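Local coordinates for protein NURA (Sulfolobus solfataricus, PDB 2YGK) that acts as a manganese-dependent nuclease, probably together with the HerA helicase, in resecting DNA ends during double-strand break repair, at residues 64-69 against 318-323; 72-77 against 113-118; 135-140 against 254-259; 188-193 against 249-254; 218-223 against 267-272. All coordinates share one frame; numbering follows the deposited sequence.

Contact 1: 64-69 against 318-323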
# COMPACT_ATOMS: atom_id res chain seq x y z
N ARG A 64 2.18 -11.81 2.52
CA ARG A 64 0.97 -12.18 1.79
C ARG A 64 -0.12 -12.65 2.75
O ARG A 64 0.08 -13.62 3.50
CB ARG A 64 1.26 -13.24 0.73
CG ARG A 64 0.12 -13.35 -0.26
CD ARG A 64 0.29 -14.42 -1.32
NE ARG A 64 -1.00 -14.68 -1.98
CZ ARG A 64 -1.62 -15.87 -2.08
NH1 ARG A 64 -1.09 -16.99 -1.58
NH2 ARG A 64 -2.79 -15.95 -2.71
N PRO A 65 -1.27 -11.96 2.75
CA PRO A 65 -2.43 -12.34 3.57
C PRO A 65 -2.91 -13.73 3.24
O PRO A 65 -3.22 -14.01 2.10
CB PRO A 65 -3.50 -11.32 3.16
CG PRO A 65 -2.70 -10.12 2.71
CD PRO A 65 -1.46 -10.65 2.10
N MSE A 66 -2.91 -14.61 4.22
CA MSE A 66 -3.36 -15.95 4.01
C MSE A 66 -4.16 -16.42 5.21
O MSE A 66 -4.33 -15.69 6.18
CB MSE A 66 -2.16 -16.85 3.74
CG MSE A 66 -1.79 -16.85 2.27
SE MSE A 66 -0.07 -17.64 1.96
CE MSE A 66 -0.44 -19.53 2.26
N ARG A 67 -4.69 -17.64 5.12
CA ARG A 67 -5.51 -18.15 6.18
C ARG A 67 -4.70 -18.37 7.45
O ARG A 67 -5.12 -17.93 8.51
CB ARG A 67 -6.24 -19.41 5.72
CG ARG A 67 -7.31 -19.12 4.69
CD ARG A 67 -8.19 -20.31 4.48
NE ARG A 67 -7.48 -21.45 3.92
CZ ARG A 67 -7.55 -21.87 2.66
NH1 ARG A 67 -8.30 -21.24 1.74
NH2 ARG A 67 -6.85 -22.94 2.30
N ILE A 68 -3.54 -19.01 7.37
CA ILE A 68 -2.68 -19.19 8.54
C ILE A 68 -2.21 -17.86 9.16
O ILE A 68 -1.81 -17.81 10.31
CB ILE A 68 -1.46 -20.07 8.20
CG1 ILE A 68 -0.89 -20.75 9.45
CG2 ILE A 68 -0.36 -19.27 7.52
CD1 ILE A 68 -1.71 -21.89 9.98
N GLY A 69 -2.28 -16.78 8.37
CA GLY A 69 -1.98 -15.44 8.81
C GLY A 69 -1.23 -14.73 7.70
O GLY A 69 -1.34 -15.12 6.55
N LYS A 318 7.83 -19.36 -4.39
CA LYS A 318 8.56 -20.42 -3.70
C LYS A 318 8.25 -20.45 -2.21
O LYS A 318 7.97 -21.51 -1.64
CB LYS A 318 10.08 -20.24 -3.86
CG LYS A 318 10.61 -20.45 -5.26
CD LYS A 318 10.63 -21.94 -5.61
CE LYS A 318 11.21 -22.21 -7.01
NZ LYS A 318 11.20 -23.68 -7.32
N ILE A 319 8.30 -19.28 -1.58
CA ILE A 319 8.16 -19.13 -0.13
C ILE A 319 6.80 -19.69 0.29
O ILE A 319 6.73 -20.56 1.16
CB ILE A 319 8.30 -17.62 0.34
CG1 ILE A 319 9.67 -17.01 -0.06
CG2 ILE A 319 8.10 -17.48 1.84
CD1 ILE A 319 10.86 -17.35 0.81
N ILE A 320 5.74 -19.21 -0.37
CA ILE A 320 4.36 -19.67 -0.08
C ILE A 320 4.20 -21.19 -0.22
O ILE A 320 3.68 -21.85 0.67
CB ILE A 320 3.30 -19.00 -1.00
CG1 ILE A 320 3.44 -17.49 -0.98
CG2 ILE A 320 1.91 -19.38 -0.55
CD1 ILE A 320 3.90 -16.97 0.35
N LYS A 321 4.66 -21.71 -1.34
CA LYS A 321 4.72 -23.13 -1.57
C LYS A 321 5.36 -23.86 -0.40
O LYS A 321 4.82 -24.85 0.09
CB LYS A 321 5.44 -23.46 -2.88
CG LYS A 321 4.52 -23.33 -4.10
CD LYS A 321 5.26 -23.41 -5.44
CE LYS A 321 4.30 -23.17 -6.60
NZ LYS A 321 4.86 -23.57 -7.91
N LEU A 322 6.51 -23.37 0.07
CA LEU A 322 7.18 -24.02 1.21
C LEU A 322 6.32 -24.02 2.47
O LEU A 322 6.11 -25.06 3.10
CB LEU A 322 8.54 -23.39 1.52
CG LEU A 322 9.66 -23.73 0.54
CD1 LEU A 322 10.90 -22.93 0.90
CD2 LEU A 322 9.97 -25.21 0.55
N VAL A 323 5.82 -22.84 2.81
CA VAL A 323 5.02 -22.64 4.01
C VAL A 323 3.77 -23.48 3.97
O VAL A 323 3.44 -24.12 4.94
CB VAL A 323 4.66 -21.14 4.20
CG1 VAL A 323 3.50 -20.97 5.17
CG2 VAL A 323 5.90 -20.37 4.68
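Arg64 and Ile320 mark the closest backbone approach, with their CA atoms 8.4 Å apart, so only side chains bridge the distance between the end of strand 54-65 and helix 313-330. Beyond Pro65 the chain turns sharply: Met66 N donates to Gly69 O at 2.9 Å, and a weak bond returns from Gly69 N to Met66 O. At the backbone angles of Gly69 a side chain would run into the carbonyl oxygen of Ile68, which favours glycine there. Met66, present as selenomethionine, carries the contact. Its chain bends at the last torsion (chi3 73°) and lays both SE and CE against one methyl of the helix, SE lying 3.6 Å and CE 3.7 Å from Ile320 CG2. That methyl stands opposite the backbone N of Ile320 and faces the turn. Arg64 stretches out from CG to NE and meets the isoleucine at about a right angle; its NH1 comes to 4.0 Å from Ile320 CG2, which sits at the edge of the guanidinium, near its plane. No hydrogen bond joins the two segments. Val71 backs the patch by touching Met66 and Val323, while Ile68 O is hydrogen-bonded to Tyr214 OH of the second subunit. The arrangement is that of a beta-hairpin turn, joining strands 54-65 and 70-82, packed against the C-terminal helix at the dimer interface.

Contact 2: 72-77 against 113-118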
# COMPACT_ATOMS: atom_id res chain seq x y z
N TYR A 72 5.33 -13.73 5.90
CA TYR A 72 6.28 -12.72 5.48
C TYR A 72 7.71 -13.21 5.40
O TYR A 72 8.08 -14.22 5.96
CB TYR A 72 6.25 -11.54 6.44
CG TYR A 72 6.84 -11.89 7.78
CD1 TYR A 72 6.05 -12.42 8.80
CD2 TYR A 72 8.19 -11.73 8.02
CE1 TYR A 72 6.60 -12.74 10.03
CE2 TYR A 72 8.74 -12.04 9.23
CZ TYR A 72 7.94 -12.55 10.25
OH TYR A 72 8.52 -12.87 11.48
N ALA A 73 8.51 -12.40 4.73
CA ALA A 73 9.91 -12.66 4.58
C ALA A 73 10.59 -11.32 4.49
O ALA A 73 10.18 -10.47 3.72
CB ALA A 73 10.14 -13.47 3.33
N VAL A 74 11.63 -11.15 5.28
CA VAL A 74 12.44 -9.94 5.26
C VAL A 74 13.88 -10.35 5.05
O VAL A 74 14.28 -11.48 5.42
CB VAL A 74 12.38 -9.20 6.61
CG1 VAL A 74 10.98 -8.59 6.84
CG2 VAL A 74 12.77 -10.16 7.74
N GLY A 75 14.68 -9.44 4.49
CA GLY A 75 16.08 -9.68 4.29
C GLY A 75 16.86 -8.38 4.09
O GLY A 75 16.38 -7.44 3.49
N ALA A 76 18.07 -8.34 4.61
CA ALA A 76 18.91 -7.19 4.38
C ALA A 76 20.31 -7.70 4.07
O ALA A 76 20.70 -8.80 4.48
CB ALA A 76 18.89 -6.24 5.59
N GLU A 77 21.05 -6.89 3.33
CA GLU A 77 22.39 -7.22 2.95
C GLU A 77 23.30 -6.00 3.06
O GLU A 77 22.91 -4.91 2.69
CB GLU A 77 22.37 -7.70 1.51
CG GLU A 77 23.70 -8.14 0.97
CD GLU A 77 23.56 -8.78 -0.38
OE1 GLU A 77 23.50 -8.13 -1.38
OE2 GLU A 77 23.50 -9.98 -0.49
N GLU A 113 13.57 -2.72 8.24
CA GLU A 113 14.40 -1.59 8.57
C GLU A 113 15.35 -1.92 9.75
O GLU A 113 16.55 -1.66 9.70
CB GLU A 113 13.52 -0.34 8.78
CG GLU A 113 13.24 0.47 7.39
CD GLU A 113 11.72 0.79 7.05
OE1 GLU A 113 10.86 0.74 7.97
OE2 GLU A 113 11.41 1.12 5.86
N ALA A 114 14.83 -2.58 10.78
CA ALA A 114 15.64 -3.10 11.86
C ALA A 114 16.89 -3.87 11.40
O ALA A 114 17.97 -3.65 11.94
CB ALA A 114 14.80 -3.97 12.75
N LEU A 115 16.76 -4.75 10.41
CA LEU A 115 17.87 -5.59 9.99
C LEU A 115 18.90 -4.77 9.21
O LEU A 115 20.12 -4.99 9.36
CB LEU A 115 17.41 -6.76 9.13
CG LEU A 115 16.54 -7.82 9.83
CD1 LEU A 115 16.08 -8.86 8.79
CD2 LEU A 115 17.25 -8.49 10.98
N GLU A 116 18.42 -3.85 8.38
CA GLU A 116 19.30 -2.92 7.69
C GLU A 116 20.14 -2.18 8.72
O GLU A 116 21.36 -2.26 8.71
CB GLU A 116 18.51 -1.89 6.88
CG GLU A 116 17.90 -2.45 5.64
CD GLU A 116 16.93 -1.51 4.92
OE1 GLU A 116 17.30 -0.41 4.54
OE2 GLU A 116 15.79 -1.90 4.70
N LEU A 117 19.47 -1.47 9.62
CA LEU A 117 20.18 -0.63 10.58
C LEU A 117 21.08 -1.48 11.44
O LEU A 117 22.19 -1.05 11.73
CB LEU A 117 19.23 0.15 11.46
CG LEU A 117 18.23 1.12 10.79
CD1 LEU A 117 17.26 1.51 11.91
CD2 LEU A 117 18.89 2.37 10.06
N SER A 118 20.68 -2.68 11.83
CA SER A 118 21.65 -3.47 12.59
C SER A 118 22.86 -3.94 11.76
O SER A 118 23.91 -4.13 12.30
CB SER A 118 20.99 -4.62 13.34
OG SER A 118 20.79 -5.70 12.48
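A strand of the central sheet and the helix that covers it, as in RNase H-like folds, meet where Val74 and Ala76 touch Leu115 and Glu116. Strand 72-77 and helix 113-118 run nearly parallel, their axes 19° apart in direction and 7.4 Å apart at the closest point. The approach is tightest at Ala76, whose CA lies 5.4 Å from Glu116 CA; here the strand offers the helix just the methyl of Ala76. Ala76 CB rests against the helix backbone, 3.7 Å from Glu116 N, and is flanked by Leu115 CB at 3.9 Å and by Glu116 CG at the same distance. Further back along the strand, Val74 and Leu115 cross at about a right angle, Val74 CG2 touching Leu115 CD1 at 3.7 Å. Leu115 reaches back that far because its CG lies opposite its own carbonyl carbon (chi1 -66°), with the chain extended to CD1. Glu116 shows the alanine only its aliphatic CG; the chain runs on, extended, and OE1 forms a salt bridge with Lys139. Its side chain lies about 4 Å from that of Asp58 and about 5 Å from the bound manganese ion, nearest atoms in both cases. The contact thus places a further acidic residue, Glu116, beside the Asp58 and Asp133 manganese site, in the setting of an RNase H-like nuclease active site.

Contact 3: 135-140 against 254-259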
# COMPACT_ATOMS: atom_id res chain seq x y z
N SER A 135 15.78 8.03 3.20
CA SER A 135 16.06 9.30 3.88
C SER A 135 16.19 9.14 5.39
O SER A 135 15.59 8.24 5.99
CB SER A 135 14.93 10.25 3.63
OG SER A 135 13.72 9.61 4.07
N LEU A 136 16.94 10.05 6.01
CA LEU A 136 17.03 10.11 7.47
C LEU A 136 15.63 10.22 8.09
O LEU A 136 15.26 9.43 8.92
CB LEU A 136 17.94 11.28 7.91
CG LEU A 136 18.36 11.39 9.38
CD1 LEU A 136 18.83 10.02 9.93
CD2 LEU A 136 19.45 12.43 9.58
N SER A 137 14.85 11.18 7.63
CA SER A 137 13.50 11.43 8.15
C SER A 137 12.67 10.18 8.11
O SER A 137 12.01 9.89 9.07
CB SER A 137 12.79 12.54 7.34
OG SER A 137 13.13 12.51 5.92
N LYS A 138 12.70 9.43 7.01
CA LYS A 138 11.83 8.26 6.92
C LYS A 138 12.31 7.10 7.80
O LYS A 138 11.49 6.40 8.37
CB LYS A 138 11.57 7.83 5.45
CG LYS A 138 10.23 8.44 4.86
CD LYS A 138 10.12 8.37 3.31
CE LYS A 138 9.09 9.39 2.75
NZ LYS A 138 9.40 9.85 1.33
N LYS A 139 13.61 6.90 7.90
CA LYS A 139 14.18 5.81 8.72
C LYS A 139 13.92 6.01 10.21
O LYS A 139 13.74 5.04 10.96
CB LYS A 139 15.69 5.70 8.51
CG LYS A 139 16.10 5.23 7.13
CD LYS A 139 16.04 3.72 6.99
CE LYS A 139 15.84 3.26 5.53
NZ LYS A 139 17.09 2.67 4.97
N ILE A 140 13.91 7.28 10.63
CA ILE A 140 13.63 7.64 12.01
C ILE A 140 12.19 7.36 12.38
O ILE A 140 11.92 7.03 13.51
CB ILE A 140 13.90 9.13 12.25
CG1 ILE A 140 15.37 9.34 12.60
CG2 ILE A 140 12.98 9.70 13.35
CD1 ILE A 140 15.64 10.70 13.10
N MSE A 254 19.59 16.63 16.83
CA MSE A 254 20.42 16.36 15.68
C MSE A 254 19.96 17.30 14.61
O MSE A 254 18.77 17.37 14.30
CB MSE A 254 20.41 14.89 15.23
CG MSE A 254 21.43 14.01 15.98
SE MSE A 254 23.16 14.89 16.54
CE MSE A 254 23.85 13.47 17.67
N GLU A 255 20.90 18.09 14.12
CA GLU A 255 20.72 18.89 12.94
C GLU A 255 21.50 18.18 11.84
O GLU A 255 22.66 17.80 12.02
CB GLU A 255 21.24 20.32 13.14
CG GLU A 255 20.24 21.23 13.87
CD GLU A 255 20.55 22.72 13.68
OE1 GLU A 255 21.71 23.16 13.92
OE2 GLU A 255 19.61 23.45 13.30
N TYR A 256 20.85 18.01 10.69
CA TYR A 256 21.51 17.40 9.56
C TYR A 256 21.44 18.27 8.33
O TYR A 256 20.73 19.27 8.30
CB TYR A 256 20.95 16.00 9.30
CG TYR A 256 19.52 15.92 8.85
CD1 TYR A 256 18.48 16.07 9.75
CD2 TYR A 256 19.21 15.61 7.54
CE1 TYR A 256 17.14 15.97 9.34
CE2 TYR A 256 17.90 15.50 7.11
CZ TYR A 256 16.86 15.68 8.01
OH TYR A 256 15.57 15.56 7.57
N THR A 257 22.23 17.89 7.33
CA THR A 257 22.28 18.62 6.09
C THR A 257 21.71 17.76 4.96
O THR A 257 22.01 16.57 4.87
CB THR A 257 23.71 19.01 5.74
OG1 THR A 257 24.25 19.79 6.81
CG2 THR A 257 23.73 19.85 4.49
N THR A 258 20.89 18.39 4.11
CA THR A 258 20.45 17.77 2.89
C THR A 258 21.04 18.54 1.72
O THR A 258 21.16 19.76 1.75
CB THR A 258 18.91 17.72 2.83
OG1 THR A 258 18.40 17.00 3.97
CG2 THR A 258 18.45 17.00 1.58
N PHE A 259 21.47 17.81 0.70
CA PHE A 259 21.64 18.40 -0.63
C PHE A 259 21.16 17.40 -1.66
O PHE A 259 21.02 16.22 -1.36
CB PHE A 259 23.09 18.80 -0.90
CG PHE A 259 24.06 17.67 -0.87
CD1 PHE A 259 24.63 17.26 0.32
CD2 PHE A 259 24.44 17.03 -2.02
CE1 PHE A 259 25.55 16.17 0.36
CE2 PHE A 259 25.37 15.96 -1.99
CZ PHE A 259 25.91 15.54 -0.80
O HOH W 1 15.63 13.08 5.70
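Leu136 and Tyr256 supply the apolar part of this contact between the start of helix 136-140 and strand 255-262. Leu136 CD2 sits over one face of the phenol ring in a CH-pi contact, 3.8 Å from the Tyr256 centroid and 20° off the ring normal; it is displaced toward the CG side, where Leu136 CD2 to Tyr256 CG measures 3.6 Å. Leucine and tyrosine side chains run antiparallel to one another, and a chi1 of -170°, setting Leu136 CG across from the backbone N, sends the leucine out toward the strand. The polar link runs through a single water: it accepts from Ser137 N at 2.8 Å and is hydrogen-bonded to Tyr256 OH at 3.1 Å, so the phenol is tied indirectly to a backbone N-H of the first helical turn. Ser137 CB lies beside the same hydroxyl. A leucine in place of Tyr256 would probably leave the water without its partner on the strand and Leu136 CD2 without a ring face to rest on. The helix start is capped: Ser135 OG accepts from Lys138 N at 3.1 Å with an N-H...O angle of 148°, while Asp273 OD2 takes the N-H of Leu136. The arrangement is a serine N-cap, set just after strand 129-133 and its manganese ligand Asp133, with the helix start packed against the antiparallel half of the central sheet.

Contact 4: 188-193 against 249-254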
# COMPACT_ATOMS: atom_id res chain seq x y z
N LYS A 188 22.42 4.94 17.52
CA LYS A 188 23.73 4.33 17.72
C LYS A 188 24.61 4.59 16.51
O LYS A 188 25.79 4.89 16.65
CB LYS A 188 23.60 2.84 18.01
CG LYS A 188 22.84 2.57 19.33
CD LYS A 188 23.62 1.66 20.32
CE LYS A 188 24.89 2.33 20.89
NZ LYS A 188 24.64 3.16 22.12
N ILE A 189 24.02 4.48 15.32
CA ILE A 189 24.74 4.67 14.07
C ILE A 189 25.32 6.10 13.98
O ILE A 189 26.48 6.28 13.67
CB ILE A 189 23.86 4.35 12.89
CG1 ILE A 189 23.52 2.85 12.89
CG2 ILE A 189 24.54 4.69 11.59
CD1 ILE A 189 22.32 2.47 11.97
N ILE A 190 24.50 7.07 14.30
CA ILE A 190 24.88 8.46 14.31
C ILE A 190 26.02 8.71 15.26
O ILE A 190 26.97 9.39 14.91
CB ILE A 190 23.73 9.39 14.73
CG1 ILE A 190 22.55 9.27 13.76
CG2 ILE A 190 24.20 10.84 14.75
CD1 ILE A 190 22.92 9.55 12.32
N GLU A 191 25.94 8.17 16.45
CA GLU A 191 27.03 8.43 17.39
C GLU A 191 28.34 7.69 17.08
O GLU A 191 29.40 8.19 17.38
CB GLU A 191 26.60 8.22 18.84
CG GLU A 191 26.33 6.79 19.23
CD GLU A 191 26.05 6.64 20.71
OE1 GLU A 191 26.74 7.32 21.52
OE2 GLU A 191 25.15 5.85 21.06
N GLU A 192 28.27 6.52 16.46
CA GLU A 192 29.48 5.77 16.13
C GLU A 192 30.07 6.27 14.79
O GLU A 192 31.29 6.21 14.56
CB GLU A 192 29.17 4.26 16.10
CG GLU A 192 30.24 3.38 15.43
CD GLU A 192 30.07 1.87 15.67
OE1 GLU A 192 29.08 1.44 16.31
OE2 GLU A 192 30.97 1.11 15.23
N TYR A 193 29.22 6.77 13.90
CA TYR A 193 29.68 7.07 12.57
C TYR A 193 29.42 8.49 12.11
O TYR A 193 29.62 8.77 10.94
CB TYR A 193 29.06 6.12 11.58
CG TYR A 193 29.33 4.67 11.83
CD1 TYR A 193 30.58 4.12 11.56
CD2 TYR A 193 28.33 3.82 12.30
CE1 TYR A 193 30.84 2.76 11.76
CE2 TYR A 193 28.58 2.46 12.50
CZ TYR A 193 29.85 1.94 12.23
OH TYR A 193 30.11 0.61 12.42
N GLU A 249 16.73 10.30 22.87
CA GLU A 249 16.69 11.71 23.24
C GLU A 249 17.92 12.46 22.74
O GLU A 249 17.77 13.59 22.31
CB GLU A 249 16.48 11.88 24.76
CG GLU A 249 15.02 11.66 25.18
CD GLU A 249 14.86 10.70 26.35
OE1 GLU A 249 15.72 10.72 27.26
OE2 GLU A 249 13.87 9.92 26.37
N VAL A 250 19.10 11.82 22.71
CA VAL A 250 20.32 12.45 22.11
C VAL A 250 20.24 12.67 20.57
O VAL A 250 21.14 13.21 19.95
CB VAL A 250 21.64 11.71 22.51
CG1 VAL A 250 22.88 12.48 22.02
CG2 VAL A 250 21.74 11.54 24.02
N LEU A 251 19.14 12.25 19.96
CA LEU A 251 18.87 12.44 18.55
C LEU A 251 17.89 13.58 18.30
O LEU A 251 17.62 13.93 17.16
CB LEU A 251 18.28 11.14 18.02
CG LEU A 251 18.14 10.92 16.53
CD1 LEU A 251 19.50 11.03 15.85
CD2 LEU A 251 17.49 9.57 16.34
N ARG A 252 17.35 14.15 19.37
CA ARG A 252 16.36 15.23 19.23
C ARG A 252 17.00 16.56 18.80
O ARG A 252 16.40 17.27 17.99
CB ARG A 252 15.53 15.39 20.51
CG ARG A 252 14.52 14.27 20.78
CD ARG A 252 13.80 14.44 22.14
NE ARG A 252 12.72 13.45 22.33
CZ ARG A 252 11.44 13.73 22.56
NH1 ARG A 252 11.00 14.98 22.65
NH2 ARG A 252 10.57 12.72 22.70
N LYS A 253 18.20 16.89 19.29
CA LYS A 253 18.96 18.05 18.72
C LYS A 253 19.97 17.59 17.68
O LYS A 253 21.10 18.10 17.66
CB LYS A 253 19.67 18.94 19.77
CG LYS A 253 20.23 18.20 20.95
CD LYS A 253 20.96 19.05 22.02
CE LYS A 253 20.86 18.48 23.47
NZ LYS A 253 21.00 19.52 24.48
N MSE A 254 19.59 16.63 16.83
CA MSE A 254 20.42 16.36 15.68
C MSE A 254 19.96 17.30 14.61
O MSE A 254 18.77 17.37 14.30
CB MSE A 254 20.41 14.89 15.23
CG MSE A 254 21.43 14.01 15.98
SE MSE A 254 23.16 14.89 16.54
CE MSE A 254 23.85 13.47 17.67
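Ile190 forks between two partners, sending one branch to Leu251 and the other to Met254. Its CG1, lying opposite the carbonyl carbon (chi1 -61°), crosses Leu251 at about a right angle and comes to 4.1 Å from Leu251 CD1. Leu251 does not aim its CB at the helix; its CG turns away from the backbone N, opposite to it (chi1 -168°), and this swing carries CD1 across to the isoleucine, while the other methyl is within touch of Ile140. The second branch, Ile190 CG2, meets the terminal methyl of Met254, a selenomethionine, at 3.9 Å from its CE. Here the side chains run alongside in opposite directions, the selenomethionine bending back at chi2 (-34°) to do so, though its poor order makes this placement less certain. The elements joined are the C-terminal end of helix 171-193, which packs through Ile189 on helix 104-123, and the loop leading from strand 228-236 to strand 255-262 of the central sheet. Both loop residues belong to one type I beta turn, Leu251 to Met254, whose closing bond from Met254 N to Leu251 O is weak; overlapping it, Arg252 N donates to Glu249 O at 3.0 Å. On the helix, Lys188 NZ makes a salt bridge of 2.9 Å to Glu191 OE2, approaching from above the carboxylate plane. Lys188 NZ also makes a long, weak ion pair with Glu247, whose carboxylate lies close to that of Glu191, so the lysine may temper the repulsion.

Contact 5: 218-223 against 267-272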
# COMPACT_ATOMS: atom_id res chain seq x y z
N THR A 218 12.21 16.76 -8.21
CA THR A 218 11.59 16.76 -9.54
C THR A 218 11.85 18.08 -10.28
O THR A 218 12.08 18.10 -11.50
CB THR A 218 10.07 16.55 -9.43
OG1 THR A 218 9.81 15.29 -8.78
CG2 THR A 218 9.43 16.56 -10.79
N VAL A 219 11.80 19.18 -9.55
CA VAL A 219 12.19 20.48 -10.10
C VAL A 219 13.61 20.45 -10.67
O VAL A 219 13.83 20.90 -11.78
CB VAL A 219 12.03 21.61 -9.03
CG1 VAL A 219 12.86 22.77 -9.36
CG2 VAL A 219 10.61 22.07 -8.98
N LEU A 220 14.57 19.88 -9.96
CA LEU A 220 15.97 19.82 -10.47
C LEU A 220 16.20 18.91 -11.67
O LEU A 220 17.13 19.11 -12.45
CB LEU A 220 16.93 19.38 -9.37
CG LEU A 220 17.02 20.31 -8.16
CD1 LEU A 220 17.60 19.54 -7.00
CD2 LEU A 220 17.82 21.59 -8.52
N GLU A 221 15.38 17.88 -11.80
CA GLU A 221 15.51 16.93 -12.91
C GLU A 221 14.95 17.55 -14.15
O GLU A 221 15.40 17.25 -15.25
CB GLU A 221 14.81 15.62 -12.59
CG GLU A 221 15.54 14.77 -11.53
CD GLU A 221 14.76 13.52 -11.11
OE1 GLU A 221 13.72 13.20 -11.73
OE2 GLU A 221 15.21 12.86 -10.14
N LEU A 222 13.95 18.42 -13.99
CA LEU A 222 13.35 19.07 -15.13
C LEU A 222 14.25 20.16 -15.67
O LEU A 222 14.49 20.20 -16.89
CB LEU A 222 11.97 19.63 -14.79
CG LEU A 222 10.84 18.61 -14.68
CD1 LEU A 222 9.59 19.34 -14.39
CD2 LEU A 222 10.71 17.78 -15.94
N PHE A 223 14.78 21.01 -14.78
CA PHE A 223 15.43 22.26 -15.19
C PHE A 223 16.95 22.35 -15.09
O PHE A 223 17.50 23.42 -15.31
CB PHE A 223 14.78 23.42 -14.44
CG PHE A 223 13.33 23.57 -14.76
CD1 PHE A 223 12.94 23.93 -16.03
CD2 PHE A 223 12.35 23.27 -13.82
CE1 PHE A 223 11.60 24.04 -16.35
CE2 PHE A 223 11.01 23.37 -14.12
CZ PHE A 223 10.62 23.76 -15.39
N LYS A 267 21.81 12.37 -15.94
CA LYS A 267 21.23 11.28 -15.15
C LYS A 267 20.37 11.79 -14.01
O LYS A 267 20.06 12.98 -13.92
CB LYS A 267 22.35 10.39 -14.64
CG LYS A 267 23.18 9.82 -15.77
CD LYS A 267 22.30 8.99 -16.69
CE LYS A 267 23.11 8.22 -17.71
NZ LYS A 267 23.82 9.11 -18.61
N ARG A 268 19.92 10.87 -13.17
CA ARG A 268 18.94 11.15 -12.14
C ARG A 268 19.56 12.04 -11.10
O ARG A 268 20.77 12.08 -10.99
CB ARG A 268 18.51 9.85 -11.48
CG ARG A 268 19.69 9.13 -10.80
CD ARG A 268 19.23 8.04 -9.91
NE ARG A 268 18.69 6.95 -10.70
CZ ARG A 268 17.43 6.49 -10.64
NH1 ARG A 268 16.54 7.04 -9.82
NH2 ARG A 268 17.08 5.47 -11.42
N VAL A 269 18.74 12.76 -10.35
CA VAL A 269 19.18 13.48 -9.20
C VAL A 269 18.81 12.62 -7.99
O VAL A 269 17.69 12.05 -7.93
CB VAL A 269 18.47 14.84 -9.09
CG1 VAL A 269 18.84 15.54 -7.79
CG2 VAL A 269 18.77 15.75 -10.33
N ILE A 270 19.73 12.55 -7.03
CA ILE A 270 19.47 11.87 -5.76
C ILE A 270 19.55 12.86 -4.59
O ILE A 270 20.22 13.90 -4.69
CB ILE A 270 20.48 10.75 -5.52
CG1 ILE A 270 21.89 11.30 -5.39
CG2 ILE A 270 20.43 9.75 -6.65
CD1 ILE A 270 22.99 10.22 -5.17
N ARG A 271 18.85 12.55 -3.49
CA ARG A 271 18.92 13.30 -2.25
C ARG A 271 19.95 12.66 -1.33
O ARG A 271 19.96 11.44 -1.16
CB ARG A 271 17.58 13.26 -1.54
CG ARG A 271 17.50 14.15 -0.30
CD ARG A 271 16.22 13.90 0.51
NE ARG A 271 16.25 14.65 1.77
CZ ARG A 271 15.30 15.47 2.21
NH1 ARG A 271 14.17 15.70 1.52
NH2 ARG A 271 15.48 16.10 3.37
N VAL A 272 20.80 13.47 -0.71
CA VAL A 272 21.73 12.95 0.28
C VAL A 272 21.50 13.67 1.59
O VAL A 272 21.51 14.89 1.62
CB VAL A 272 23.18 13.18 -0.12
CG1 VAL A 272 24.06 12.64 0.93
CG2 VAL A 272 23.51 12.55 -1.48
O HOH W 2 17.74 14.76 -14.71
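Glu221 and Val269 join helix 216-223 to the lead-in of strand 270-275, a helix-on-sheet packing next to the antiparallel part of the central sheet, in a protein of the RNase H clan. From CB, which heads neither straight at the 267-272 segment nor away from it, the Glu221 chain turns at chi1 -72° and extends. CG is the apolar contact, 3.6 Å from Val269 CG2. CD comes next, 4.1 Å from Val269 N. OE2 then lies beside the backbone just ahead of the strand, 3.4 Å from Val269 O; both are acceptors, so nothing bonds there, but Arg268 NH1 stands further off and may ease the negative charge. OE1 looks the other way, to a long, weak ion pair with Arg67 of the second subunit. Cut back to alanine, this position would probably leave Val269 CG2 with less cover on the helix side and Arg67 of the second subunit without its weak partner. The preceding residue, Leu220, touches the same Val269 CG2 with its CB at 4.2 Å, so the valine methyl is touched by two consecutive helical residues. A water donates to Lys267 O at 3.0 Å and, weakly, to Glu221 O at 3.5 Å.

Contacts 1, 2, 3 and 5 all reach the central sheet: contacts 1 and 2 on adjacent strands 54-65 and 70-82, contacts 3 and 5 on adjacent strands 255-262 and 270-275. Contact 1 spans the sequence from 64 to 323 and encloses the rest; contact 2 closes before contact 3 opens, contact 4 lies within contact 3, and contact 5 interlocks with both. Contacts 3 and 4, centres 11 Å apart, share Met254. Contacts 2 and 3, centres 20 Å apart, are tied by the Glu116-Lys139 bridge. Contacts 1 and 5, centres 39 Å apart, both touch the second subunit. The set thus runs from the manganese site outward to the subunit interface, consistent with a homodimeric nuclease.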